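Local coordinates for VirK protein (Legionella pneumophila, PDB 5XTA) that is of unknown biochemical function but belongs to the bacterial VirK family, has been linked to type II secretion and adopts a fold described as novel, at residues Val11-Ile14 and Arg19-Phe22; Phe80-Asp83 and Asp87-Ile90; Lys91-Asn96 and Tyr100-Ser105. The protein carries 3 engineered substitutions. One frame throughout, in Å; residues are numbered along the deposited sequence. Where two conformers were deposited one is given.

From the N terminus, contact 1 comes first, closing the short connection between helix 7-15 and strand 21-25 of the three-stranded sheet. Contact 2 then closes a beta hairpin between strands 74-83 and 87-96, and contact 3 closes the next, between strands 87-96 and 102-111. None encloses or crosses another. Contacts 2 and 3 share strand 87-96 and so run on through the six-stranded sheet, an example of how successive hairpins build a sheet by using one strand twice. Contacts 1 and 3, by contrast, lie on opposite sides of the chain's centre, about 27 Å apart between centres.

Contact 1: residues Val11-Ile14 and Arg19-Phe22; sequences VDAI and RITF. With SO4 (sulfate ion), chain E.
Where the chain passes from helix 7-15 into strand 21-25, three buried apolar side chains meet, A13 and I14 on the helix and I20 just ahead of the strand. It is a small apolar seam, with no hydrogen bond between the two segments. I20 reaches across with one branch: its CG1 meets CG1 of I14 at 3.9 Å, and its terminal CD1 lies 4.0 Å from CB of A13. The two isoleucines cross at about a right angle, so I14 offers the middle of its longer arm while the end of I20 passes on to the alanine methyl. The other branch of I20 has a separate task, since its CG2 sits 3.7 Å above the ring plane of F22, displaced toward the rim.

R19, just before I20, turns the opposite way, and its extended chain, with CG anti to the backbone N (chi1 -176°), carries the guanidinium out to a sulfate. The ion lies at the edge of the group and in its plane. NH2 of R19 donates to sulfate O2 at 2.7 Å, and NH1 of R19 donates to sulfate O1 at 2.9 Å; a further, weak bond runs from NH1 to O2. The sulfate probably came from the crystallisation liquor. R19 of each of the other three subunits also binds it through NH1, so four arginines, one from each subunit, gather round one anion where the subunits meet, while R19 NH2 also bonds to T43 O.

Around the seam, I14 packs on V47 and V49 of strand 46-50 and on V55 of strand 54-63. I20 rests on V118 of strand 116-119, so the seam joins the helix, on the six-stranded sheet, to the start of strand 21-25 beside strand 116-119.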
ATOM      1  N   VAL A  11      12.576  15.218  -9.338  1.00 25.78           N
ATOM      2  CA  VAL A  11      12.151  16.273  -8.423  1.00 26.58           C
ATOM      3  C   VAL A  11      10.871  16.929  -8.936  1.00 27.16           C
ATOM      4  O   VAL A  11       9.920  17.080  -8.177  1.00 25.35           O
ATOM      5  CB  VAL A  11      13.294  17.277  -8.224  1.00 28.32           C
ATOM      6  CG1 VAL A  11      12.820  18.585  -7.592  1.00 31.64           C
ATOM      7  CG2 VAL A  11      14.396  16.624  -7.398  1.00 26.80           C
ATOM      8  N   ASP A  12      10.831  17.252 -10.231  1.00 29.25           N
ATOM      9  CA  ASP A  12       9.632  17.831 -10.834  1.00 32.58           C
ATOM     10  C   ASP A  12       8.412  16.895 -10.739  1.00 31.74           C
ATOM     11  O   ASP A  12       7.286  17.356 -10.485  1.00 30.46           O
ATOM     12  CB  ASP A  12       9.874  18.262 -12.292  1.00 37.33           C
ATOM     13  CG  ASP A  12      10.785  19.509 -12.410  1.00 42.63           C
ATOM     14  OD1 ASP A  12      11.092  20.162 -11.388  1.00 46.15           O
ATOM     15  OD2 ASP A  12      11.220  19.827 -13.536  1.00 49.72           O
ATOM     16  N   ALA A  13       8.628  15.599 -10.960  1.00 28.52           N
ATOM     17  CA  ALA A  13       7.536  14.632 -10.898  1.00 29.54           C
ATOM     18  C   ALA A  13       6.970  14.524  -9.468  1.00 26.63           C
ATOM     19  O   ALA A  13       5.761  14.426  -9.266  1.00 25.43           O
ATOM     20  CB  ALA A  13       7.995  13.278 -11.412  1.00 30.25           C
ATOM     21  N   ILE A  14       7.859  14.578  -8.489  1.00 25.40           N
ATOM     22  CA  ILE A  14       7.439  14.521  -7.096  1.00 24.62           C
ATOM     23  C   ILE A  14       6.595  15.763  -6.752  1.00 25.72           C
ATOM     24  O   ILE A  14       5.483  15.659  -6.192  1.00 25.20           O
ATOM     25  CB  ILE A  14       8.640  14.359  -6.158  1.00 23.20           C
ATOM     26  CG1 ILE A  14       9.305  13.015  -6.405  1.00 22.32           C
ATOM     27  CG2 ILE A  14       8.201  14.482  -4.682  1.00 23.23           C
ATOM     28  CD1 ILE A  14      10.699  12.920  -5.856  1.00 23.15           C
ATOM     29  N   ARG A  19       3.204   9.475  -8.467  1.00 26.09           N
ATOM     30  CA  ARG A  19       3.730   8.362  -7.696  1.00 26.90           C
ATOM     31  C   ARG A  19       4.946   7.754  -8.426  1.00 26.86           C
ATOM     32  O   ARG A  19       4.889   7.469  -9.600  1.00 27.75           O
ATOM     33  CB  ARG A  19       2.638   7.339  -7.451  1.00 26.04           C
ATOM     34  CG  ARG A  19       3.155   6.213  -6.558  1.00 29.60           C
ATOM     35  CD  ARG A  19       2.084   5.562  -5.726  1.00 31.61           C
ATOM     36  NE  ARG A  19       2.640   4.423  -4.977  1.00 32.89           N
ATOM     37  CZ  ARG A  19       1.915   3.590  -4.250  1.00 34.57           C
ATOM     38  NH1 ARG A  19       0.603   3.767  -4.207  1.00 36.88           N
ATOM     39  NH2 ARG A  19       2.500   2.583  -3.573  1.00 37.83           N
ATOM     40  N   ILE A  20       6.057   7.624  -7.712  1.00 25.48           N
ATOM     41  CA  ILE A  20       7.325   7.187  -8.259  1.00 24.68           C
ATOM     42  C   ILE A  20       7.548   5.663  -8.137  1.00 24.73           C
ATOM     43  O   ILE A  20       7.252   5.059  -7.117  1.00 23.00           O
ATOM     44  CB  ILE A  20       8.434   7.946  -7.486  1.00 26.74           C
ATOM     45  CG1 ILE A  20       8.311   9.483  -7.685  1.00 29.89           C
ATOM     46  CG2 ILE A  20       9.817   7.494  -7.841  1.00 28.22           C
ATOM     47  CD1 ILE A  20       8.038   9.951  -9.103  1.00 31.24           C
ATOM     48  N   THR A  21       8.156   5.069  -9.147  1.00 23.04           N
ATOM     49  CA  THR A  21       8.572   3.670  -9.125  1.00 23.03           C
ATOM     50  C   THR A  21      10.073   3.578  -9.396  1.00 23.42           C
ATOM     51  O   THR A  21      10.586   4.180 -10.349  1.00 23.07           O
ATOM     52  CB  THR A  21       7.781   2.828 -10.149  1.00 22.54           C
ATOM     53  OG1 THR A  21       6.400   2.825  -9.784  1.00 22.02           O
ATOM     54  CG2 THR A  21       8.252   1.375 -10.159  1.00 22.91           C
ATOM     55  N   PHE A  22      10.753   2.804  -8.552  1.00 24.65           N
ATOM     56  CA  PHE A  22      12.175   2.493  -8.677  1.00 25.25           C
ATOM     57  C   PHE A  22      12.345   1.097  -9.274  1.00 25.91           C
ATOM     58  O   PHE A  22      11.763   0.129  -8.760  1.00 23.53           O
ATOM     59  CB  PHE A  22      12.886   2.550  -7.329  1.00 26.28           C
ATOM     60  CG  PHE A  22      12.777   3.870  -6.667  1.00 28.51           C
ATOM     61  CD1 PHE A  22      13.490   4.952  -7.142  1.00 30.43           C
ATOM     62  CD2 PHE A  22      11.902   4.067  -5.609  1.00 32.51           C
ATOM     63  CE1 PHE A  22      13.378   6.204  -6.550  1.00 30.62           C
ATOM     64  CE2 PHE A  22      11.768   5.325  -5.040  1.00 32.84           C
ATOM     65  CZ  PHE A  22      12.527   6.385  -5.499  1.00 31.45           C
TER
HETATM   66  S   SO4 E 201      -0.481   0.870  -2.322  1.00 42.29           S
HETATM   67  O1  SO4 E 201      -0.829   1.307  -3.684  1.00 41.02           O
HETATM   68  O2  SO4 E 201       0.514   1.866  -1.877  1.00 49.80           O
HETATM   69  O3  SO4 E 201      -1.708   0.944  -1.539  1.00 49.65           O
HETATM   70  O4  SO4 E 201       0.127  -0.465  -2.348  1.00 52.72           O

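Contact 2: residues Phe80-Asp83 and Asp87-Ile90; sequences FNLD and DASI
The carbonyl oxygen of D87 is approached from several directions near the turn of this antiparallel hairpin. D83 N donates to D87 O at 2.9 Å, a water lies 2.8 Å from the same D87 O, and the CA-H of L82 also points at it. The carboxylate of D83 answers in the reverse direction. Its CG stands between the backbone N and the carbonyl carbon (chi1 72°), which swings OD1 across to accept from D87 N at 3.0 Å. That N-H meets OD1 from above the carboxylate plane, 49° out of it.

The same arrangement leaves two acids close together. OD2 of D83 and OD2 of D87 come within 3.3 Å, with the carboxylate planes 79° apart, and E85 adds a further acid close by. The repulsion would tend to favour a proton in this cluster, although the salt bridge from D87 OD1 to K111 NZ probably offsets part of it.

Farther from the turn the backbone pairing is regular: N81 and S89 form the hydrogen-bonded pair, exchanging two bonds, while F80 with I90 and L82 with A88 are non-hydrogen-bonded pairs. The latter four side chains share one sheet face. There CG1 of I90 touches CD1 of the F80 ring at 3.7 Å, while CG2 of I90 lies over a ring face. CD1 of L82 meets CB of A88 at 4.1 Å.

That apolar face is backed by F116 of strand 116-119 and by F7 and I10 of helix 7-15, while strands 54-63 and 102-111 flank the hairpin on its two outer edges.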
ATOM      1  N   PHE A  80      16.238   4.092   0.073  1.00 24.53           N
ATOM      2  CA  PHE A  80      16.673   4.495  -1.267  1.00 26.43           C
ATOM      3  C   PHE A  80      17.103   5.941  -1.162  1.00 26.51           C
ATOM      4  O   PHE A  80      16.391   6.749  -0.568  1.00 25.94           O
ATOM      5  CB  PHE A  80      15.506   4.421  -2.252  1.00 28.15           C
ATOM      6  CG  PHE A  80      14.952   3.045  -2.438  1.00 31.11           C
ATOM      7  CD1 PHE A  80      15.436   2.225  -3.433  1.00 33.17           C
ATOM      8  CD2 PHE A  80      13.937   2.566  -1.618  1.00 34.22           C
ATOM      9  CE1 PHE A  80      14.933   0.949  -3.613  1.00 34.03           C
ATOM     10  CE2 PHE A  80      13.427   1.293  -1.804  1.00 34.03           C
ATOM     11  CZ  PHE A  80      13.932   0.485  -2.805  1.00 34.30           C
ATOM     12  N   ASN A  81      18.278   6.246  -1.693  1.00 26.11           N
ATOM     13  CA  ASN A  81      18.826   7.583  -1.707  0.51 27.51           C
ATOM     14  C   ASN A  81      19.383   7.872  -3.105  1.00 27.72           C
ATOM     15  O   ASN A  81      20.060   7.027  -3.678  1.00 32.11           O
ATOM     16  CB  ASN A  81      19.926   7.652  -0.668  0.51 29.82           C
ATOM     17  CG  ASN A  81      20.210   9.063  -0.214  0.51 30.99           C
ATOM     18  OD1 ASN A  81      20.589   9.924  -1.000  0.51 34.04           O
ATOM     19  ND2 ASN A  81      20.025   9.302   1.059  0.51 32.09           N
ATOM     20  N   LEU A  82      19.086   9.036  -3.644  1.00 26.17           N
ATOM     21  CA  LEU A  82      19.566   9.445  -4.955  1.00 25.14           C
ATOM     22  C   LEU A  82      20.018  10.865  -4.823  1.00 28.42           C
ATOM     23  O   LEU A  82      19.233  11.732  -4.389  1.00 27.43           O
ATOM     24  CB  LEU A  82      18.444   9.414  -5.962  1.00 24.65           C
ATOM     25  CG  LEU A  82      18.722  10.070  -7.295  1.00 24.53           C
ATOM     26  CD1 LEU A  82      19.796   9.274  -8.031  1.00 23.31           C
ATOM     27  CD2 LEU A  82      17.439  10.168  -8.111  1.00 25.51           C
ATOM     28  N   ASP A  83      21.255  11.139  -5.212  1.00 28.14           N
ATOM     29  CA  ASP A  83      21.720  12.514  -5.117  1.00 30.92           C
ATOM     30  C   ASP A  83      21.630  13.233  -6.453  1.00 29.56           C
ATOM     31  O   ASP A  83      21.388  12.614  -7.495  1.00 30.27           O
ATOM     32  CB  ASP A  83      23.105  12.582  -4.460  1.00 32.22           C
ATOM     33  CG  ASP A  83      24.225  12.075  -5.361  1.00 35.45           C
ATOM     34  OD1 ASP A  83      24.112  12.080  -6.612  1.00 38.23           O
ATOM     35  OD2 ASP A  83      25.260  11.692  -4.793  1.00 39.84           O
ATOM     36  N   ASP A  87      24.073   9.658  -8.298  1.00 28.67           N
ATOM     37  CA  ASP A  87      24.606   8.527  -7.527  1.00 28.31           C
ATOM     38  C   ASP A  87      23.497   8.009  -6.594  1.00 28.51           C
ATOM     39  O   ASP A  87      22.916   8.784  -5.827  1.00 27.17           O
ATOM     40  CB  ASP A  87      25.828   8.933  -6.705  1.00 32.38           C
ATOM     41  CG  ASP A  87      26.901   9.640  -7.541  1.00 35.00           C
ATOM     42  OD1 ASP A  87      27.290   9.098  -8.583  1.00 38.97           O
ATOM     43  OD2 ASP A  87      27.342  10.744  -7.165  1.00 40.16           O
ATOM     44  N   ALA A  88      23.173   6.726  -6.723  1.00 26.54           N
ATOM     45  CA  ALA A  88      22.095   6.121  -5.994  1.00 28.71           C
ATOM     46  C   ALA A  88      22.650   5.057  -5.056  1.00 30.40           C
ATOM     47  O   ALA A  88      23.606   4.370  -5.378  1.00 29.39           O
ATOM     48  CB  ALA A  88      21.086   5.492  -6.943  1.00 29.22           C
ATOM     49  N   SER A  89      22.049   4.940  -3.882  1.00 31.85           N
ATOM     50  CA  SER A  89      22.317   3.806  -3.015  1.00 34.02           C
ATOM     51  C   SER A  89      21.038   3.208  -2.455  1.00 33.07           C
ATOM     52  O   SER A  89      20.008   3.903  -2.303  1.00 31.27           O
ATOM     53  CB  SER A  89      23.250   4.203  -1.886  1.00 36.57           C
ATOM     54  OG  SER A  89      22.604   5.033  -0.952  1.00 40.02           O
ATOM     55  N   ILE A  90      21.102   1.905  -2.185  1.00 30.89           N
ATOM     56  CA  ILE A  90      20.017   1.197  -1.525  1.00 30.81           C
ATOM     57  C   ILE A  90      20.650   0.482  -0.376  1.00 30.21           C
ATOM     58  O   ILE A  90      21.547  -0.329  -0.556  1.00 30.57           O
ATOM     59  CB  ILE A  90      19.291   0.175  -2.401  1.00 33.21           C
ATOM     60  CG1 ILE A  90      18.828   0.810  -3.714  1.00 34.31           C
ATOM     61  CG2 ILE A  90      18.114  -0.436  -1.630  1.00 32.82           C
ATOM     62  CD1 ILE A  90      19.860   0.810  -4.812  1.00 38.44           C
TER
HETATM   63  O   HOH W   1      23.064   8.560  -3.014  1.00 48.69           O

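Contact 3: residues Lys91-Asn96 and Tyr100-Ser105; sequences KTTVLN and YERLGS
V94 faces two residues at once, L103 and G104, and this beta bulge forms the tight part of the hairpin. V94 N donates to G104 O at 2.8 Å in a nearly straight bond (175°), and V94 O accepts from L103 N at 2.7 Å. G104 N, at the bulge, is buried with no partner in the model. Toward the turn, N96 N donates to E101 O, and N96 O receives a more bent bond (138°) from Y100 N. L95 packs beside Y100: its CD1 lies at the edge of the ring, 4.3 Å from CD1 of Y100.

The looser, exposed part is carried by R102, whose extended chain crosses T93 at about a right angle, its CG 3.9 Å from CG2 of T93. The guanidinium reaches onward along its own strand, where NH2 of R102 donates to S105 OG at 2.9 Å, tilted from the guanidinium plane.

Strand 74-83 flanks the hairpin on its far edge, with T92 bonded to S78. T93 and L95 pack on L64 and F62 of the second subunit, and Y100 on its P73.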
ATOM      1  N   LYS A  91      20.186   0.807   0.811  1.00 28.40           N
ATOM      2  CA  LYS A  91      20.607   0.122   1.978  1.00 28.75           C
ATOM      3  C   LYS A  91      19.453  -0.711   2.542  1.00 27.08           C
ATOM      4  O   LYS A  91      18.392  -0.195   2.854  1.00 24.24           O
ATOM      5  CB  LYS A  91      21.161   1.100   2.990  1.00 31.02           C
ATOM      6  CG  LYS A  91      21.661   0.338   4.211  1.00 35.81           C
ATOM      7  CD  LYS A  91      22.681   1.067   5.037  1.00 39.83           C
ATOM      8  CE  LYS A  91      23.265   0.128   6.091  1.00 41.14           C
ATOM      9  NZ  LYS A  91      23.555   0.839   7.356  1.00 44.03           N
ATOM     10  N   THR A  92      19.658  -2.016   2.606  1.00 26.15           N
ATOM     11  CA  THR A  92      18.645  -2.933   3.098  1.00 27.14           C
ATOM     12  C   THR A  92      19.039  -3.445   4.469  1.00 27.33           C
ATOM     13  O   THR A  92      20.144  -3.932   4.647  1.00 29.55           O
ATOM     14  CB  THR A  92      18.462  -4.097   2.130  1.00 28.61           C
ATOM     15  OG1 THR A  92      18.075  -3.557   0.875  1.00 29.12           O
ATOM     16  CG2 THR A  92      17.346  -5.095   2.648  1.00 29.61           C
ATOM     17  N   THR A  93      18.150  -3.283   5.434  1.00 24.96           N
ATOM     18  CA  THR A  93      18.353  -3.719   6.793  1.00 25.32           C
ATOM     19  C   THR A  93      17.353  -4.826   7.082  1.00 26.51           C
ATOM     20  O   THR A  93      16.126  -4.667   6.875  1.00 22.63           O
ATOM     21  CB  THR A  93      18.182  -2.530   7.761  1.00 25.89           C
ATOM     22  OG1 THR A  93      19.189  -1.548   7.472  1.00 26.09           O
ATOM     23  CG2 THR A  93      18.318  -2.969   9.205  1.00 26.95           C
ATOM     24  N   VAL A  94      17.859  -5.958   7.552  1.00 26.23           N
ATOM     25  CA  VAL A  94      16.993  -7.100   7.748  1.00 27.11           C
ATOM     26  C   VAL A  94      16.630  -7.179   9.223  1.00 28.06           C
ATOM     27  O   VAL A  94      17.525  -7.194  10.082  1.00 29.64           O
ATOM     28  CB  VAL A  94      17.639  -8.389   7.245  1.00 29.37           C
ATOM     29  CG1 VAL A  94      16.687  -9.538   7.381  1.00 29.16           C
ATOM     30  CG2 VAL A  94      18.081  -8.253   5.796  1.00 30.32           C
ATOM     31  N   LEU A  95      15.322  -7.241   9.500  1.00 26.12           N
ATOM     32  CA  LEU A  95      14.761  -7.201  10.847  1.00 27.28           C
ATOM     33  C   LEU A  95      13.843  -8.389  11.124  1.00 27.50           C
ATOM     34  O   LEU A  95      13.059  -8.774  10.278  1.00 27.01           O
ATOM     35  CB  LEU A  95      13.960  -5.916  11.007  1.00 29.01           C
ATOM     36  CG  LEU A  95      14.716  -4.623  10.692  1.00 30.12           C
ATOM     37  CD1 LEU A  95      13.711  -3.540  10.383  1.00 31.87           C
ATOM     38  CD2 LEU A  95      15.627  -4.208  11.835  1.00 31.39           C
ATOM     39  N   ASN A  96      13.962  -8.978  12.313  1.00 29.94           N
ATOM     40  CA  ASN A  96      13.016  -9.996  12.768  1.00 29.29           C
ATOM     41  C   ASN A  96      11.654  -9.314  12.890  1.00 28.62           C
ATOM     42  O   ASN A  96      11.531  -8.274  13.537  1.00 28.62           O
ATOM     43  CB  ASN A  96      13.486 -10.581  14.090  1.00 30.27           C
ATOM     44  CG  ASN A  96      12.577 -11.664  14.592  1.00 30.32           C
ATOM     45  OD1 ASN A  96      11.422 -11.413  14.911  1.00 38.70           O
ATOM     46  ND2 ASN A  96      13.068 -12.872  14.625  1.00 31.75           N
ATOM     47  N   TYR A 100      11.839  -7.197  15.954  1.00 34.84           N
ATOM     48  CA  TYR A 100      12.582  -6.049  15.397  1.00 33.85           C
ATOM     49  C   TYR A 100      14.102  -6.055  15.623  1.00 35.61           C
ATOM     50  O   TYR A 100      14.764  -5.065  15.326  1.00 36.43           O
ATOM     51  CB  TYR A 100      11.989  -4.698  15.785  1.00 34.36           C
ATOM     52  CG  TYR A 100      10.781  -4.376  14.946  1.00 34.97           C
ATOM     53  CD1 TYR A 100      10.912  -4.039  13.595  1.00 33.08           C
ATOM     54  CD2 TYR A 100       9.506  -4.443  15.500  1.00 33.39           C
ATOM     55  CE1 TYR A 100       9.793  -3.736  12.829  1.00 31.84           C
ATOM     56  CE2 TYR A 100       8.392  -4.150  14.746  1.00 33.85           C
ATOM     57  CZ  TYR A 100       8.543  -3.808  13.411  1.00 33.65           C
ATOM     58  OH  TYR A 100       7.401  -3.574  12.694  1.00 31.78           O
ATOM     59  N   GLU A 101      14.650  -7.173  16.084  1.00 36.58           N
ATOM     60  CA  GLU A 101      16.094  -7.307  16.214  1.00 43.72           C
ATOM     61  C   GLU A 101      16.684  -7.268  14.793  1.00 42.83           C
ATOM     62  O   GLU A 101      16.121  -7.875  13.873  1.00 41.62           O
ATOM     63  CB  GLU A 101      16.445  -8.610  16.985  1.00 49.00           C
ATOM     64  CG  GLU A 101      17.806  -9.269  16.667  1.00 55.42           C
ATOM     65  CD  GLU A 101      17.909 -10.734  17.097  1.00 58.80           C
ATOM     66  OE1 GLU A 101      17.002 -11.240  17.791  1.00 65.48           O
ATOM     67  OE2 GLU A 101      18.905 -11.399  16.732  1.00 62.58           O
ATOM     68  N   ARG A 102      17.798  -6.550  14.637  1.00 40.81           N
ATOM     69  CA  ARG A 102      18.509  -6.436  13.363  1.00 42.72           C
ATOM     70  C   ARG A 102      19.298  -7.721  13.106  1.00 40.89           C
ATOM     71  O   ARG A 102      20.108  -8.126  13.934  1.00 40.19           O
ATOM     72  CB  ARG A 102      19.460  -5.217  13.410  1.00 47.21           C
ATOM     73  CG  ARG A 102      20.161  -4.883  12.095  1.00 52.63           C
ATOM     74  CD  ARG A 102      21.095  -3.671  12.215  1.00 57.63           C
ATOM     75  NE  ARG A 102      22.238  -3.721  11.271  1.00 63.64           N
ATOM     76  CZ  ARG A 102      23.281  -4.556  11.362  1.00 66.49           C
ATOM     77  NH1 ARG A 102      23.347  -5.452  12.349  1.00 68.47           N
ATOM     78  NH2 ARG A 102      24.269  -4.511  10.462  1.00 66.93           N
ATOM     79  N   LEU A 103      19.074  -8.356  11.962  1.00 38.77           N
ATOM     80  CA  LEU A 103      19.787  -9.580  11.598  1.00 39.28           C
ATOM     81  C   LEU A 103      20.968  -9.332  10.682  1.00 41.69           C
ATOM     82  O   LEU A 103      21.840 -10.182  10.553  1.00 44.29           O
ATOM     83  CB  LEU A 103      18.853 -10.574  10.924  1.00 41.13           C
ATOM     84  CG  LEU A 103      17.669 -11.163  11.704  1.00 45.62           C
ATOM     85  CD1 LEU A 103      17.528 -12.656  11.362  1.00 46.64           C
ATOM     86  CD2 LEU A 103      17.751 -11.006  13.208  1.00 47.20           C
ATOM     87  N   GLY A 104      20.993  -8.190  10.017  1.00 41.03           N
ATOM     88  CA  GLY A 104      22.040  -7.924   9.066  1.00 39.88           C
ATOM     89  C   GLY A 104      21.656  -6.757   8.200  1.00 37.89           C
ATOM     90  O   GLY A 104      20.532  -6.237   8.264  1.00 34.33           O
ATOM     91  N   SER A 105      22.607  -6.321   7.407  1.00 38.00           N
ATOM     92  CA  SER A 105      22.347  -5.249   6.463  1.00 43.37           C
ATOM     93  C   SER A 105      23.278  -5.382   5.319  1.00 47.38           C
ATOM     94  O   SER A 105      24.359  -5.972   5.456  1.00 51.72           O
ATOM     95  CB  SER A 105      22.503  -3.869   7.116  1.00 45.67           C
ATOM     96  OG  SER A 105      23.759  -3.707   7.753  1.00 49.80           O
TER